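Local coordinates for protein MstE (Scytonema sp. PCC 10023, PDB 6SBF) that probably acts as a class II terpene cyclase, closing linear isoprenoid chains into polycyclic scaffolds of the merosterol type, at residues G253-S258 against T265-W270; K247-Q252 against A289-W294; E42-D47 against G57-T62. The protein carries 1 engineered substitution. All coordinates share one frame; numbering follows the deposited sequence. Where two conformers were deposited one is given.

Contact 1 (G253-S258 against T265-W270)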
ATOM      1  N   GLY A 253     -17.701   4.935  11.703  1.00 18.51           N
ATOM      2  CA  GLY A 253     -16.974   5.353  10.508  1.00 20.12           C
ATOM      3  C   GLY A 253     -15.562   4.860  10.475  1.00 17.49           C
ATOM      4  O   GLY A 253     -14.773   5.399   9.692  1.00 19.66           O
ATOM      5  N   PHE A 254     -15.219   3.833  11.241  1.00 16.67           N
ATOM      6  CA  PHE A 254     -13.840   3.332  11.215  1.00 14.66           C
ATOM      7  C   PHE A 254     -13.800   1.807  11.198  1.00 12.98           C
ATOM      8  O   PHE A 254     -14.760   1.112  11.626  1.00 15.51           O
ATOM      9  CB  PHE A 254     -13.055   3.892  12.410  1.00 15.74           C
ATOM     10  CG  PHE A 254     -13.633   3.611  13.782  1.00 13.96           C
ATOM     11  CD1 PHE A 254     -13.502   2.365  14.389  1.00 14.29           C
ATOM     12  CD2 PHE A 254     -14.312   4.598  14.478  1.00 17.77           C
ATOM     13  CE1 PHE A 254     -14.016   2.135  15.660  1.00 16.32           C
ATOM     14  CE2 PHE A 254     -14.866   4.366  15.720  1.00 19.82           C
ATOM     15  CZ  PHE A 254     -14.717   3.127  16.301  1.00 17.21           C
ATOM     16  N   VAL A 255     -12.643   1.300  10.800  1.00 12.37           N
ATOM     17  CA  VAL A 255     -12.252  -0.101  10.934  1.00 13.08           C
ATOM     18  C   VAL A 255     -11.523  -0.224  12.251  1.00 14.11           C
ATOM     19  O   VAL A 255     -10.448   0.364  12.453  1.00 13.47           O
ATOM     20  CB  VAL A 255     -11.378  -0.577   9.780  1.00 14.33           C
ATOM     21  CG1 VAL A 255     -10.902  -2.013  10.001  1.00 15.49           C
ATOM     22  CG2 VAL A 255     -12.147  -0.445   8.469  1.00 15.69           C
ATOM     23  N   ALA A 256     -12.107  -1.037  13.137  1.00 13.84           N
ATOM     24  CA  ALA A 256     -11.529  -1.380  14.448  1.00 14.68           C
ATOM     25  C   ALA A 256     -10.547  -2.527  14.286  1.00 14.78           C
ATOM     26  O   ALA A 256     -10.840  -3.514  13.617  1.00 16.95           O
ATOM     27  CB  ALA A 256     -12.628  -1.723  15.427  1.00 15.34           C
ATOM     28  N   THR A 257      -9.413  -2.423  14.957  1.00 13.94           N
ATOM     29  CA  THR A 257      -8.377  -3.467  15.008  1.00 14.96           C
ATOM     30  C   THR A 257      -8.079  -3.794  16.481  1.00 14.24           C
ATOM     31  O   THR A 257      -8.363  -3.010  17.371  1.00 14.78           O
ATOM     32  CB  THR A 257      -7.143  -3.080  14.179  1.00 15.62           C
ATOM     33  OG1 THR A 257      -6.464  -2.081  14.922  1.00 15.20           O
ATOM     34  CG2 THR A 257      -7.446  -2.685  12.756  1.00 17.22           C
ATOM     35  N   SER A 258      -7.390  -4.902  16.691  1.00 16.45           N
ATOM     36  CA  SER A 258      -6.890  -5.253  18.039  1.00 19.74           C
ATOM     37  C   SER A 258      -6.020  -4.112  18.568  1.00 18.04           C
ATOM     38  O   SER A 258      -6.109  -3.727  19.769  1.00 18.71           O
ATOM     39  CB  SER A 258      -6.143  -6.586  17.964  1.00 26.21           C
ATOM     40  OG  SER A 258      -5.807  -6.941  19.253  1.00 36.88           O
ATOM     41  N   THR A 265      -6.448   4.487  11.192  1.00 13.09           N
ATOM     42  CA  THR A 265      -6.498   5.399  10.053  1.00 12.93           C
ATOM     43  C   THR A 265      -6.102   4.688   8.773  1.00 12.18           C
ATOM     44  O   THR A 265      -6.783   4.888   7.728  1.00 12.80           O
ATOM     45  CB  THR A 265      -5.680   6.653  10.321  1.00 13.98           C
ATOM     46  OG1 THR A 265      -4.392   6.273  10.755  1.00 15.59           O
ATOM     47  CG2 THR A 265      -6.339   7.557  11.350  1.00 15.78           C
ATOM     48  N   PHE A 266      -5.084   3.863   8.789  1.00 12.57           N
ATOM     49  CA  PHE A 266      -4.606   3.123   7.605  1.00 12.39           C
ATOM     50  C   PHE A 266      -5.639   2.139   7.118  1.00 12.30           C
ATOM     51  O   PHE A 266      -5.945   2.080   5.900  1.00 12.56           O
ATOM     52  CB  PHE A 266      -3.253   2.474   7.904  1.00 12.31           C
ATOM     53  CG  PHE A 266      -2.581   1.735   6.787  1.00 11.37           C
ATOM     54  CD1 PHE A 266      -1.959   2.438   5.759  1.00 11.60           C
ATOM     55  CD2 PHE A 266      -2.481   0.361   6.783  1.00 12.29           C
ATOM     56  CE1 PHE A 266      -1.273   1.745   4.769  1.00 12.56           C
ATOM     57  CE2 PHE A 266      -1.773  -0.340   5.854  1.00 12.70           C
ATOM     58  CZ  PHE A 266      -1.161   0.371   4.831  1.00 12.73           C
ATOM     59  N   ALA A 267      -6.169   1.308   8.006  1.00 11.82           N
ATOM     60  CA  ALA A 267      -7.113   0.263   7.601  1.00 11.54           C
ATOM     61  C   ALA A 267      -8.388   0.970   7.117  1.00 11.49           C
ATOM     62  O   ALA A 267      -9.041   0.449   6.206  1.00 12.47           O
ATOM     63  CB  ALA A 267      -7.379  -0.710   8.737  1.00 13.27           C
ATOM     64  N   THR A 268      -8.807   2.041   7.760  1.00 11.44           N
ATOM     65  CA  THR A 268     -10.044   2.754   7.373  1.00 12.34           C
ATOM     66  C   THR A 268      -9.886   3.371   5.966  1.00 12.64           C
ATOM     67  O   THR A 268     -10.821   3.273   5.165  1.00 12.45           O
ATOM     68  CB  THR A 268     -10.449   3.809   8.400  1.00 12.19           C
ATOM     69  OG1 THR A 268     -10.637   3.146   9.656  1.00 12.98           O
ATOM     70  CG2 THR A 268     -11.696   4.541   8.036  1.00 12.77           C
ATOM     71  N   ALA A 269      -8.734   3.929   5.659  1.00 11.39           N
ATOM     72  CA  ALA A 269      -8.500   4.543   4.334  1.00 11.27           C
ATOM     73  C   ALA A 269      -8.534   3.448   3.272  1.00 11.15           C
ATOM     74  O   ALA A 269      -9.171   3.649   2.201  1.00 12.00           O
ATOM     75  CB  ALA A 269      -7.162   5.252   4.350  1.00 11.69           C
ATOM     76  N   TRP A 270      -7.930   2.296   3.533  1.00 10.87           N
ATOM     77  CA  TRP A 270      -7.996   1.221   2.537  1.00 11.08           C
ATOM     78  C   TRP A 270      -9.433   0.700   2.420  1.00 11.55           C
ATOM     79  O   TRP A 270      -9.848   0.352   1.299  1.00 12.29           O
ATOM     80  CB  TRP A 270      -6.957   0.119   2.829  1.00 11.48           C
ATOM     81  CG  TRP A 270      -5.590   0.506   2.341  1.00 12.18           C
ATOM     82  CD1 TRP A 270      -4.470   0.857   3.040  1.00 13.59           C
ATOM     83  CD2 TRP A 270      -5.225   0.610   0.946  1.00 11.72           C
ATOM     84  NE1 TRP A 270      -3.442   1.150   2.188  1.00 13.60           N
ATOM     85  CE2 TRP A 270      -3.879   1.048   0.902  1.00 12.61           C
ATOM     86  CE3 TRP A 270      -5.900   0.423  -0.249  1.00 12.60           C
ATOM     87  CZ2 TRP A 270      -3.215   1.237  -0.318  1.00 14.25           C
ATOM     88  CZ3 TRP A 270      -5.237   0.573  -1.435  1.00 13.28           C
ATOM     89  CH2 TRP A 270      -3.933   0.998  -1.464  1.00 14.55           C
TER
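Thr268, in the first turns of helix 265-275, meets Gly253 and the extended residues Phe254 and Val255 with every atom of its side chain. CB stands 4.1 Å from Val255 N, and from there the two branches part. With chi1 at -59°, OG1 lies beside the backbone N of Thr268 and anti to its carbonyl carbon, and the N-H of Val255 reaches it at 3.0 Å from Val255 N to Thr268 OG1, almost straight at 176°. The same hydroxyl is hydrogen-bonded to the carbonyl O of Ser264, one helical turn back, so it links loop and helix start. The methyl branch, CG2, turns toward the earlier end of the loop, 3.6 Å from Gly253 O, a buried carbonyl with no polar partner in the model. A valine in this place would keep a similar outline but would probably leave the buried N-H of Val255 without its acceptor. Beside this bond, Val255 packs on the preceding helical residue, CG1 against Ala267 CB at 4.0 Å, while Val255 CG2 rests near Ala267 O. The threonine thus ties the loop after helix 235-248 to the first turn of helix 265-275, a helix-to-helix connection of the alpha6-alpha6 barrel.

Contact 2 (K247-Q252 against A289-W294)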
ATOM      1  N   LYS A 247     -18.965  -4.741   6.405  1.00 17.10           N
ATOM      2  CA  LYS A 247     -18.947  -5.381   7.762  1.00 19.19           C
ATOM      3  C   LYS A 247     -17.796  -4.829   8.618  1.00 18.23           C
ATOM      4  O   LYS A 247     -17.943  -4.647   9.809  1.00 21.34           O
ATOM      5  CB  LYS A 247     -18.911  -6.914   7.602  1.00 23.63           C
ATOM      6  CG  LYS A 247     -19.144  -7.701   8.882  1.00 39.93           C
ATOM      7  CD  LYS A 247     -17.956  -8.131   9.730  1.00 59.75           C
ATOM      8  CE  LYS A 247     -18.392  -9.025  10.886  1.00 67.59           C
ATOM      9  NZ  LYS A 247     -17.636  -8.775  12.142  1.00 71.40           N
ATOM     10  N   ARG A 248     -16.651  -4.616   7.996  1.00 15.70           N
ATOM     11  CA  ARG A 248     -15.438  -4.120   8.677  1.00 16.13           C
ATOM     12  C   ARG A 248     -15.601  -2.697   9.197  1.00 16.59           C
ATOM     13  O   ARG A 248     -14.992  -2.326  10.230  1.00 19.32           O
ATOM     14  CB  ARG A 248     -14.198  -4.210   7.806  1.00 15.28           C
ATOM     15  CG  ARG A 248     -13.728  -5.614   7.445  1.00 14.95           C
ATOM     16  CD  ARG A 248     -13.179  -6.368   8.630  1.00 15.94           C
ATOM     17  NE  ARG A 248     -11.947  -5.738   9.115  1.00 15.86           N
ATOM     18  CZ  ARG A 248     -11.424  -5.884  10.325  1.00 19.22           C
ATOM     19  NH1 ARG A 248     -11.924  -6.732  11.196  1.00 22.00           N
ATOM     20  NH2 ARG A 248     -10.301  -5.280  10.637  1.00 18.37           N
ATOM     21  N   LEU A 249     -16.343  -1.879   8.490  1.00 15.74           N
ATOM     22  CA  LEU A 249     -16.545  -0.491   8.909  1.00 18.03           C
ATOM     23  C   LEU A 249     -17.655  -0.447   9.953  1.00 19.88           C
ATOM     24  O   LEU A 249     -18.758  -0.923   9.739  1.00 26.87           O
ATOM     25  CB  LEU A 249     -16.870   0.387   7.717  1.00 19.30           C
ATOM     26  CG  LEU A 249     -16.561   1.834   7.969  1.00 22.68           C
ATOM     27  CD1 LEU A 249     -15.075   2.117   7.805  1.00 19.05           C
ATOM     28  CD2 LEU A 249     -17.376   2.709   7.113  1.00 28.38           C
ATOM     29  N   CYS A 250     -17.364   0.019  11.135  0.50 20.05           N
ATOM     30  CA  CYS A 250     -18.463   0.102  12.100  0.50 22.38           C
ATOM     31  C   CYS A 250     -19.238   1.379  11.808  0.50 23.24           C
ATOM     32  O   CYS A 250     -18.835   2.251  11.014  0.50 23.19           O
ATOM     33  CB  CYS A 250     -17.972   0.098  13.528  0.50 25.38           C
ATOM     34  SG  CYS A 250     -17.213   1.674  13.948  0.50 21.65           S
ATOM     35  N   PRO A 251     -20.393   1.501  12.475  1.00 25.83           N
ATOM     36  CA  PRO A 251     -21.278   2.648  12.250  1.00 27.38           C
ATOM     37  C   PRO A 251     -20.638   4.011  12.539  1.00 24.61           C
ATOM     38  O   PRO A 251     -21.020   4.996  11.915  1.00 30.63           O
ATOM     39  CB  PRO A 251     -22.477   2.355  13.162  1.00 33.47           C
ATOM     40  CG  PRO A 251     -22.461   0.856  13.300  1.00 36.84           C
ATOM     41  CD  PRO A 251     -20.991   0.474  13.338  1.00 32.58           C
ATOM     42  N   GLN A 252     -19.624   4.047  13.415  1.00 23.44           N
ATOM     43  CA  GLN A 252     -18.954   5.309  13.800  1.00 22.38           C
ATOM     44  C   GLN A 252     -17.973   5.762  12.706  1.00 21.36           C
ATOM     45  O   GLN A 252     -17.453   6.870  12.806  1.00 22.07           O
ATOM     46  CB  GLN A 252     -18.228   5.169  15.139  1.00 28.32           C
ATOM     47  CG  GLN A 252     -19.192   4.874  16.273  1.00 37.92           C
ATOM     48  CD  GLN A 252     -19.232   3.391  16.572  1.00 53.38           C
ATOM     49  OE1 GLN A 252     -19.543   2.532  15.725  1.00 46.02           O
ATOM     50  NE2 GLN A 252     -18.839   3.081  17.794  1.00 65.96           N
ATOM     51  N   ALA A 289     -19.585   7.767   3.583  1.00 16.56           N
ATOM     52  CA  ALA A 289     -19.798   9.083   4.177  1.00 16.84           C
ATOM     53  C   ALA A 289     -19.345   9.066   5.627  1.00 15.96           C
ATOM     54  O   ALA A 289     -18.733  10.028   6.103  1.00 16.48           O
ATOM     55  CB  ALA A 289     -21.255   9.454   4.059  1.00 19.52           C
ATOM     56  N   ALA A 290     -19.634   7.982   6.349  1.00 16.36           N
ATOM     57  CA  ALA A 290     -19.215   7.852   7.772  1.00 15.94           C
ATOM     58  C   ALA A 290     -17.690   7.796   7.894  1.00 14.51           C
ATOM     59  O   ALA A 290     -17.122   8.451   8.771  1.00 15.13           O
ATOM     60  CB  ALA A 290     -19.908   6.649   8.442  1.00 18.11           C
ATOM     61  N   ALA A 291     -17.046   7.039   7.022  1.00 14.18           N
ATOM     62  CA  ALA A 291     -15.581   6.888   7.008  1.00 13.30           C
ATOM     63  C   ALA A 291     -14.932   8.238   6.699  1.00 13.70           C
ATOM     64  O   ALA A 291     -13.939   8.631   7.337  1.00 14.67           O
ATOM     65  CB  ALA A 291     -15.172   5.856   6.008  1.00 14.99           C
ATOM     66  N   ILE A 292     -15.487   8.950   5.726  1.00 14.51           N
ATOM     67  CA  ILE A 292     -14.959  10.306   5.397  1.00 13.51           C
ATOM     68  C   ILE A 292     -15.063  11.165   6.661  1.00 13.88           C
ATOM     69  O   ILE A 292     -14.092  11.892   7.006  1.00 14.09           O
ATOM     70  CB  ILE A 292     -15.709  10.917   4.197  1.00 15.46           C
ATOM     71  CG1 ILE A 292     -15.348  10.186   2.913  1.00 15.70           C
ATOM     72  CG2 ILE A 292     -15.424  12.406   4.103  1.00 16.50           C
ATOM     73  CD1 ILE A 292     -16.303  10.506   1.759  1.00 17.58           C
ATOM     74  N   GLY A 293     -16.226  11.193   7.307  1.00 14.46           N
ATOM     75  CA  GLY A 293     -16.379  12.067   8.468  1.00 15.25           C
ATOM     76  C   GLY A 293     -15.380  11.723   9.564  1.00 14.68           C
ATOM     77  O   GLY A 293     -14.787  12.624  10.190  1.00 16.17           O
ATOM     78  N   TRP A 294     -15.182  10.438   9.823  1.00 14.35           N
ATOM     79  CA  TRP A 294     -14.270  10.035  10.902  1.00 14.65           C
ATOM     80  C   TRP A 294     -12.830  10.417  10.530  1.00 13.61           C
ATOM     81  O   TRP A 294     -12.098  10.971  11.361  1.00 15.07           O
ATOM     82  CB  TRP A 294     -14.411   8.540  11.152  1.00 14.80           C
ATOM     83  CG  TRP A 294     -13.550   8.091  12.293  1.00 14.54           C
ATOM     84  CD1 TRP A 294     -13.856   8.165  13.620  1.00 17.05           C
ATOM     85  CD2 TRP A 294     -12.273   7.455  12.172  1.00 14.91           C
ATOM     86  NE1 TRP A 294     -12.809   7.625  14.333  1.00 15.49           N
ATOM     87  CE2 TRP A 294     -11.846   7.149  13.484  1.00 15.10           C
ATOM     88  CE3 TRP A 294     -11.457   7.071  11.105  1.00 14.30           C
ATOM     89  CZ2 TRP A 294     -10.630   6.526  13.732  1.00 15.34           C
ATOM     90  CZ3 TRP A 294     -10.257   6.439  11.337  1.00 13.98           C
ATOM     91  CH2 TRP A 294      -9.854   6.156  12.642  1.00 15.56           C
TER
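Leu249 and Ala291 form the apolar part of this contact. Both leucine methyls straddle one alanine methyl: Leu249 CD2 lies 4.0 Å and Leu249 CD1 4.1 Å from Ala291 CB. The leucine CG is swung away from its backbone N, at a chi1 of -158°, which carries the fork over to helix 282-298. Leu249 is also where helical backbone angles end after helix 235-248, and its psi of 120° turns the chain out of the helix. Burial falls along the loop, from the enclosed Leu249 to Pro251 and Gln252, which are exposed to solvent. Two helices of the alpha-alpha barrel, separated in sequence by helix 265-275, are thus joined through the loop that leaves the first and the flank of the second. Just before that loop, Arg248 turns away from this contact to a salt bridge with Glu216. A second group of contacts sets backbone carbonyls against carbon. These are van der Waals approaches, with small alanines letting the loop lie close. Pro251 O stands 4.0 Å from Ala290 CB, and Gln252 O approaches Trp294 from an oblique direction, 3.8 Å from Trp294 CB and 3.9 Å from Trp294 CD1.

Contact 3 (E42-D47 against G57-T62)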
ATOM      1  N   GLU A  42      17.345  15.961  -0.556  0.50 29.86           N
ATOM      2  CA  GLU A  42      17.389  15.583  -1.998  0.50 30.00           C
ATOM      3  C   GLU A  42      15.956  15.558  -2.535  0.50 22.81           C
ATOM      4  O   GLU A  42      15.792  15.645  -3.741  0.50 22.15           O
ATOM      5  CB  GLU A  42      18.037  14.212  -2.259  0.50 33.23           C
ATOM      6  CG  GLU A  42      19.557  14.221  -2.402  0.50 34.37           C
ATOM      7  CD  GLU A  42      20.158  14.697  -3.718  0.50 29.39           C
ATOM      8  OE1 GLU A  42      19.549  14.468  -4.800  0.50 33.14           O
ATOM      9  OE2 GLU A  42      21.265  15.279  -3.667  0.50 34.72           O
ATOM     10  N   GLY A  43      14.948  15.360  -1.670  1.00 17.42           N
ATOM     11  CA  GLY A  43      13.561  15.356  -2.112  1.00 14.86           C
ATOM     12  C   GLY A  43      12.834  14.031  -1.880  1.00 15.14           C
ATOM     13  O   GLY A  43      11.684  13.940  -2.280  1.00 15.31           O
ATOM     14  N   TRP A  44      13.475  13.039  -1.290  1.00 14.65           N
ATOM     15  CA  TRP A  44      12.789  11.749  -1.029  1.00 13.17           C
ATOM     16  C   TRP A  44      11.724  11.895   0.053  1.00 12.43           C
ATOM     17  O   TRP A  44      11.938  12.593   1.039  1.00 13.71           O
ATOM     18  CB  TRP A  44      13.821  10.721  -0.551  1.00 13.71           C
ATOM     19  CG  TRP A  44      14.849  10.312  -1.551  1.00 13.81           C
ATOM     20  CD1 TRP A  44      16.136  10.760  -1.632  1.00 15.66           C
ATOM     21  CD2 TRP A  44      14.720   9.337  -2.588  1.00 12.81           C
ATOM     22  NE1 TRP A  44      16.804  10.138  -2.655  1.00 15.45           N
ATOM     23  CE2 TRP A  44      15.949   9.252  -3.260  1.00 13.20           C
ATOM     24  CE3 TRP A  44      13.649   8.581  -3.060  1.00 13.61           C
ATOM     25  CZ2 TRP A  44      16.151   8.398  -4.333  1.00 13.62           C
ATOM     26  CZ3 TRP A  44      13.845   7.729  -4.118  1.00 13.24           C
ATOM     27  CH2 TRP A  44      15.086   7.636  -4.749  1.00 13.63           C
ATOM     28  N   TRP A  45      10.667  11.087  -0.054  1.00 12.69           N
ATOM     29  CA  TRP A  45       9.871  10.693   1.111  1.00 12.33           C
ATOM     30  C   TRP A  45      10.489   9.457   1.782  1.00 12.25           C
ATOM     31  O   TRP A  45      10.842   8.513   1.090  1.00 13.18           O
ATOM     32  CB  TRP A  45       8.452  10.360   0.651  1.00 12.25           C
ATOM     33  CG  TRP A  45       7.642  11.562   0.273  1.00 12.34           C
ATOM     34  CD1 TRP A  45       7.204  12.543   1.095  1.00 13.93           C
ATOM     35  CD2 TRP A  45       7.114  11.884  -1.029  1.00 12.33           C
ATOM     36  NE1 TRP A  45       6.496  13.499   0.397  1.00 13.48           N
ATOM     37  CE2 TRP A  45       6.421  13.095  -0.898  1.00 12.69           C
ATOM     38  CE3 TRP A  45       7.154  11.264  -2.288  1.00 12.23           C
ATOM     39  CZ2 TRP A  45       5.823  13.715  -2.007  1.00 14.40           C
ATOM     40  CZ3 TRP A  45       6.568  11.872  -3.398  1.00 13.21           C
ATOM     41  CH2 TRP A  45       5.876  13.072  -3.230  1.00 14.21           C
ATOM     42  N   GLN A  46      10.673   9.579   3.089  1.00 12.54           N
ATOM     43  CA  GLN A  46      11.284   8.519   3.886  1.00 13.19           C
ATOM     44  C   GLN A  46      10.300   8.057   4.955  1.00 13.67           C
ATOM     45  O   GLN A  46       9.629   8.859   5.574  1.00 13.77           O
ATOM     46  CB  GLN A  46      12.498   9.045   4.646  1.00 13.97           C
ATOM     47  CG  GLN A  46      13.674   9.393   3.779  1.00 16.80           C
ATOM     48  CD  GLN A  46      14.828   9.871   4.638  1.00 19.50           C
ATOM     49  OE1 GLN A  46      14.790  10.972   5.134  1.00 23.73           O
ATOM     50  NE2 GLN A  46      15.792   9.024   4.852  1.00 21.34           N
ATOM     51  N   ASP A  47      10.304   6.742   5.215  1.00 12.35           N
ATOM     52  CA  ASP A  47       9.504   6.227   6.350  1.00 12.75           C
ATOM     53  C   ASP A  47       9.971   4.821   6.635  1.00 11.96           C
ATOM     54  O   ASP A  47      10.575   4.186   5.813  1.00 12.38           O
ATOM     55  CB  ASP A  47       7.999   6.309   6.127  1.00 12.87           C
ATOM     56  CG  ASP A  47       7.224   6.906   7.287  1.00 12.30           C
ATOM     57  OD1 ASP A  47       7.714   6.726   8.466  1.00 13.11           O
ATOM     58  OD2 ASP A  47       6.135   7.480   7.076  1.00 12.97           O
ATOM     59  N   GLY A  57      13.353   3.565   5.046  1.00 12.30           N
ATOM     60  CA  GLY A  57      12.901   3.384   3.648  1.00 12.70           C
ATOM     61  C   GLY A  57      12.916   4.707   2.861  1.00 11.78           C
ATOM     62  O   GLY A  57      12.576   5.742   3.408  1.00 12.93           O
ATOM     63  N   ASP A  58      13.248   4.586   1.568  1.00 12.15           N
ATOM     64  CA  ASP A  58      13.140   5.790   0.705  1.00 11.42           C
ATOM     65  C   ASP A  58      12.605   5.437  -0.691  1.00 11.38           C
ATOM     66  O   ASP A  58      11.526   5.942  -1.014  1.00 12.60           O
ATOM     67  CB  ASP A  58      14.444   6.607   0.691  1.00 12.04           C
ATOM     68  CG  ASP A  58      15.751   5.957   0.324  1.00 12.62           C
ATOM     69  OD1 ASP A  58      15.793   4.913  -0.330  1.00 12.61           O
ATOM     70  OD2 ASP A  58      16.821   6.552   0.677  1.00 16.43           O
ATOM     71  N   GLU A  59      13.260   4.561  -1.447  1.00 11.63           N
ATOM     72  CA  GLU A  59      12.770   4.254  -2.816  1.00 11.81           C
ATOM     73  C   GLU A  59      11.332   3.772  -2.724  1.00 12.38           C
ATOM     74  O   GLU A  59      10.469   4.218  -3.461  1.00 12.23           O
ATOM     75  CB  GLU A  59      13.627   3.192  -3.490  1.00 11.92           C
ATOM     76  CG  GLU A  59      15.057   3.609  -3.732  1.00 12.82           C
ATOM     77  CD  GLU A  59      15.987   2.531  -4.227  1.00 13.19           C
ATOM     78  OE1 GLU A  59      15.548   1.606  -4.939  1.00 14.20           O
ATOM     79  OE2 GLU A  59      17.226   2.620  -3.897  1.00 14.18           O
ATOM     80  N   TRP A  60      11.066   2.774  -1.848  1.00 12.27           N
ATOM     81  CA  TRP A  60       9.722   2.204  -1.724  1.00 11.91           C
ATOM     82  C   TRP A  60       8.725   3.270  -1.263  1.00 10.72           C
ATOM     83  O   TRP A  60       7.627   3.423  -1.830  1.00 12.10           O
ATOM     84  CB  TRP A  60       9.797   1.027  -0.763  1.00 12.81           C
ATOM     85  CG  TRP A  60       8.455   0.582  -0.279  1.00 12.90           C
ATOM     86  CD1 TRP A  60       7.348   0.294  -1.001  1.00 14.92           C
ATOM     87  CD2 TRP A  60       8.092   0.334   1.075  1.00 14.02           C
ATOM     88  NE1 TRP A  60       6.338  -0.144  -0.195  1.00 14.92           N
ATOM     89  CE2 TRP A  60       6.766  -0.102   1.094  1.00 14.17           C
ATOM     90  CE3 TRP A  60       8.806   0.446   2.264  1.00 15.43           C
ATOM     91  CZ2 TRP A  60       6.127  -0.500   2.269  1.00 17.42           C
ATOM     92  CZ3 TRP A  60       8.164   0.047   3.412  1.00 18.29           C
ATOM     93  CH2 TRP A  60       6.843  -0.382   3.429  1.00 18.15           C
ATOM     94  N   VAL A  61       9.040   3.990  -0.208  1.00 10.86           N
ATOM     95  CA  VAL A  61       8.135   4.974   0.396  1.00 11.70           C
ATOM     96  C   VAL A  61       7.840   6.053  -0.641  1.00 10.98           C
ATOM     97  O   VAL A  61       6.662   6.464  -0.786  1.00 11.70           O
ATOM     98  CB  VAL A  61       8.720   5.558   1.679  1.00 11.68           C
ATOM     99  CG1 VAL A  61       7.858   6.673   2.199  1.00 12.25           C
ATOM    100  CG2 VAL A  61       8.841   4.469   2.718  1.00 12.60           C
ATOM    101  N   THR A  62       8.830   6.483  -1.396  1.00 10.82           N
ATOM    102  CA  THR A  62       8.647   7.548  -2.427  1.00 11.64           C
ATOM    103  C   THR A  62       7.786   7.032  -3.580  1.00 10.92           C
ATOM    104  O   THR A  62       6.917   7.782  -4.041  1.00 11.60           O
ATOM    105  CB  THR A  62      10.030   8.050  -2.826  1.00 11.28           C
ATOM    106  OG1 THR A  62      10.589   8.781  -1.738  1.00 12.24           O
ATOM    107  CG2 THR A  62       9.991   8.964  -4.028  1.00 11.21           C
TER
HETATM  108  O   HOH W   1      16.548   6.349   3.664  1.00 16.86           O
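Thr62 and Trp45 meet where a beta hairpin, strands 47-50 and 55-57, runs straight into helix 59-69. The Gly43-Trp44-Trp45 sequence before it matches the Gly-X-Trp end of the QW repeats of squalene-hopene cyclases, so this is probably a degenerate copy. The tight part centres on the threonine hydroxyl, which donates to Trp45 O at 2.9 Å from Thr62 OG1, in the carbonyl plane and on a lone pair, at a C=O...O angle of 118°. The same Thr62 OG1 lies at the edge of the Trp44 indole, 3.3 Å from Trp44 CE3, while Asp58 CB sits over one face of that ring, offset toward its rim. Val61 packs its two methyls on the backbone of Trp45 and Asp47, CG1 on Trp45 O and CG2 3.6 Å from Asp47 O. Asp47 and Gly57 form an antiparallel hydrogen-bonded pair, Asp47 N to Gly57 O at 3.1 Å and a weak return bond from Gly57 N to Asp47 O. A CB on Gly57 would probably clash with Asp47 O. Gln46 CA adds a CH...O contact, 3.1 Å from Gly57 O. Both acidic side chains at the helix start are held from outside, Asp58 by Arg91 and Glu59 by Arg91 and Arg94. The looser side is that of Gln46, partly open to solvent. Its chain runs out extended beyond CG (chi2 -179°), and one water bridges the amide to the Asp58 carboxylate, accepting from Gln46 NE2 at 3.0 Å and giving a weak bond to Asp58 OD2.

Overall arrangement
Contacts 1 and 2 are neighbours, with centres 9 Å apart, and involve the consecutive helices 235-248, 265-275 and 282-298; contact 1 lies within the chain segment that contact 2 spans. They touch directly, Phe254 CD2 standing 3.4 Å from Trp294 NE1. Contact 3 lies apart, its centre about 31 Å from that of contact 2, on the other side of the chain's centre. Contacts 1 and 3 are buried and each uses a helix threonine hydroxyl to bond to the backbone of a preceding loop, as acceptor in one and donor in the other. Contact 2, partly at the surface, relies on apolar and carbonyl-to-carbon packing. Contact 3 alone adds strand pairing and a bridging water.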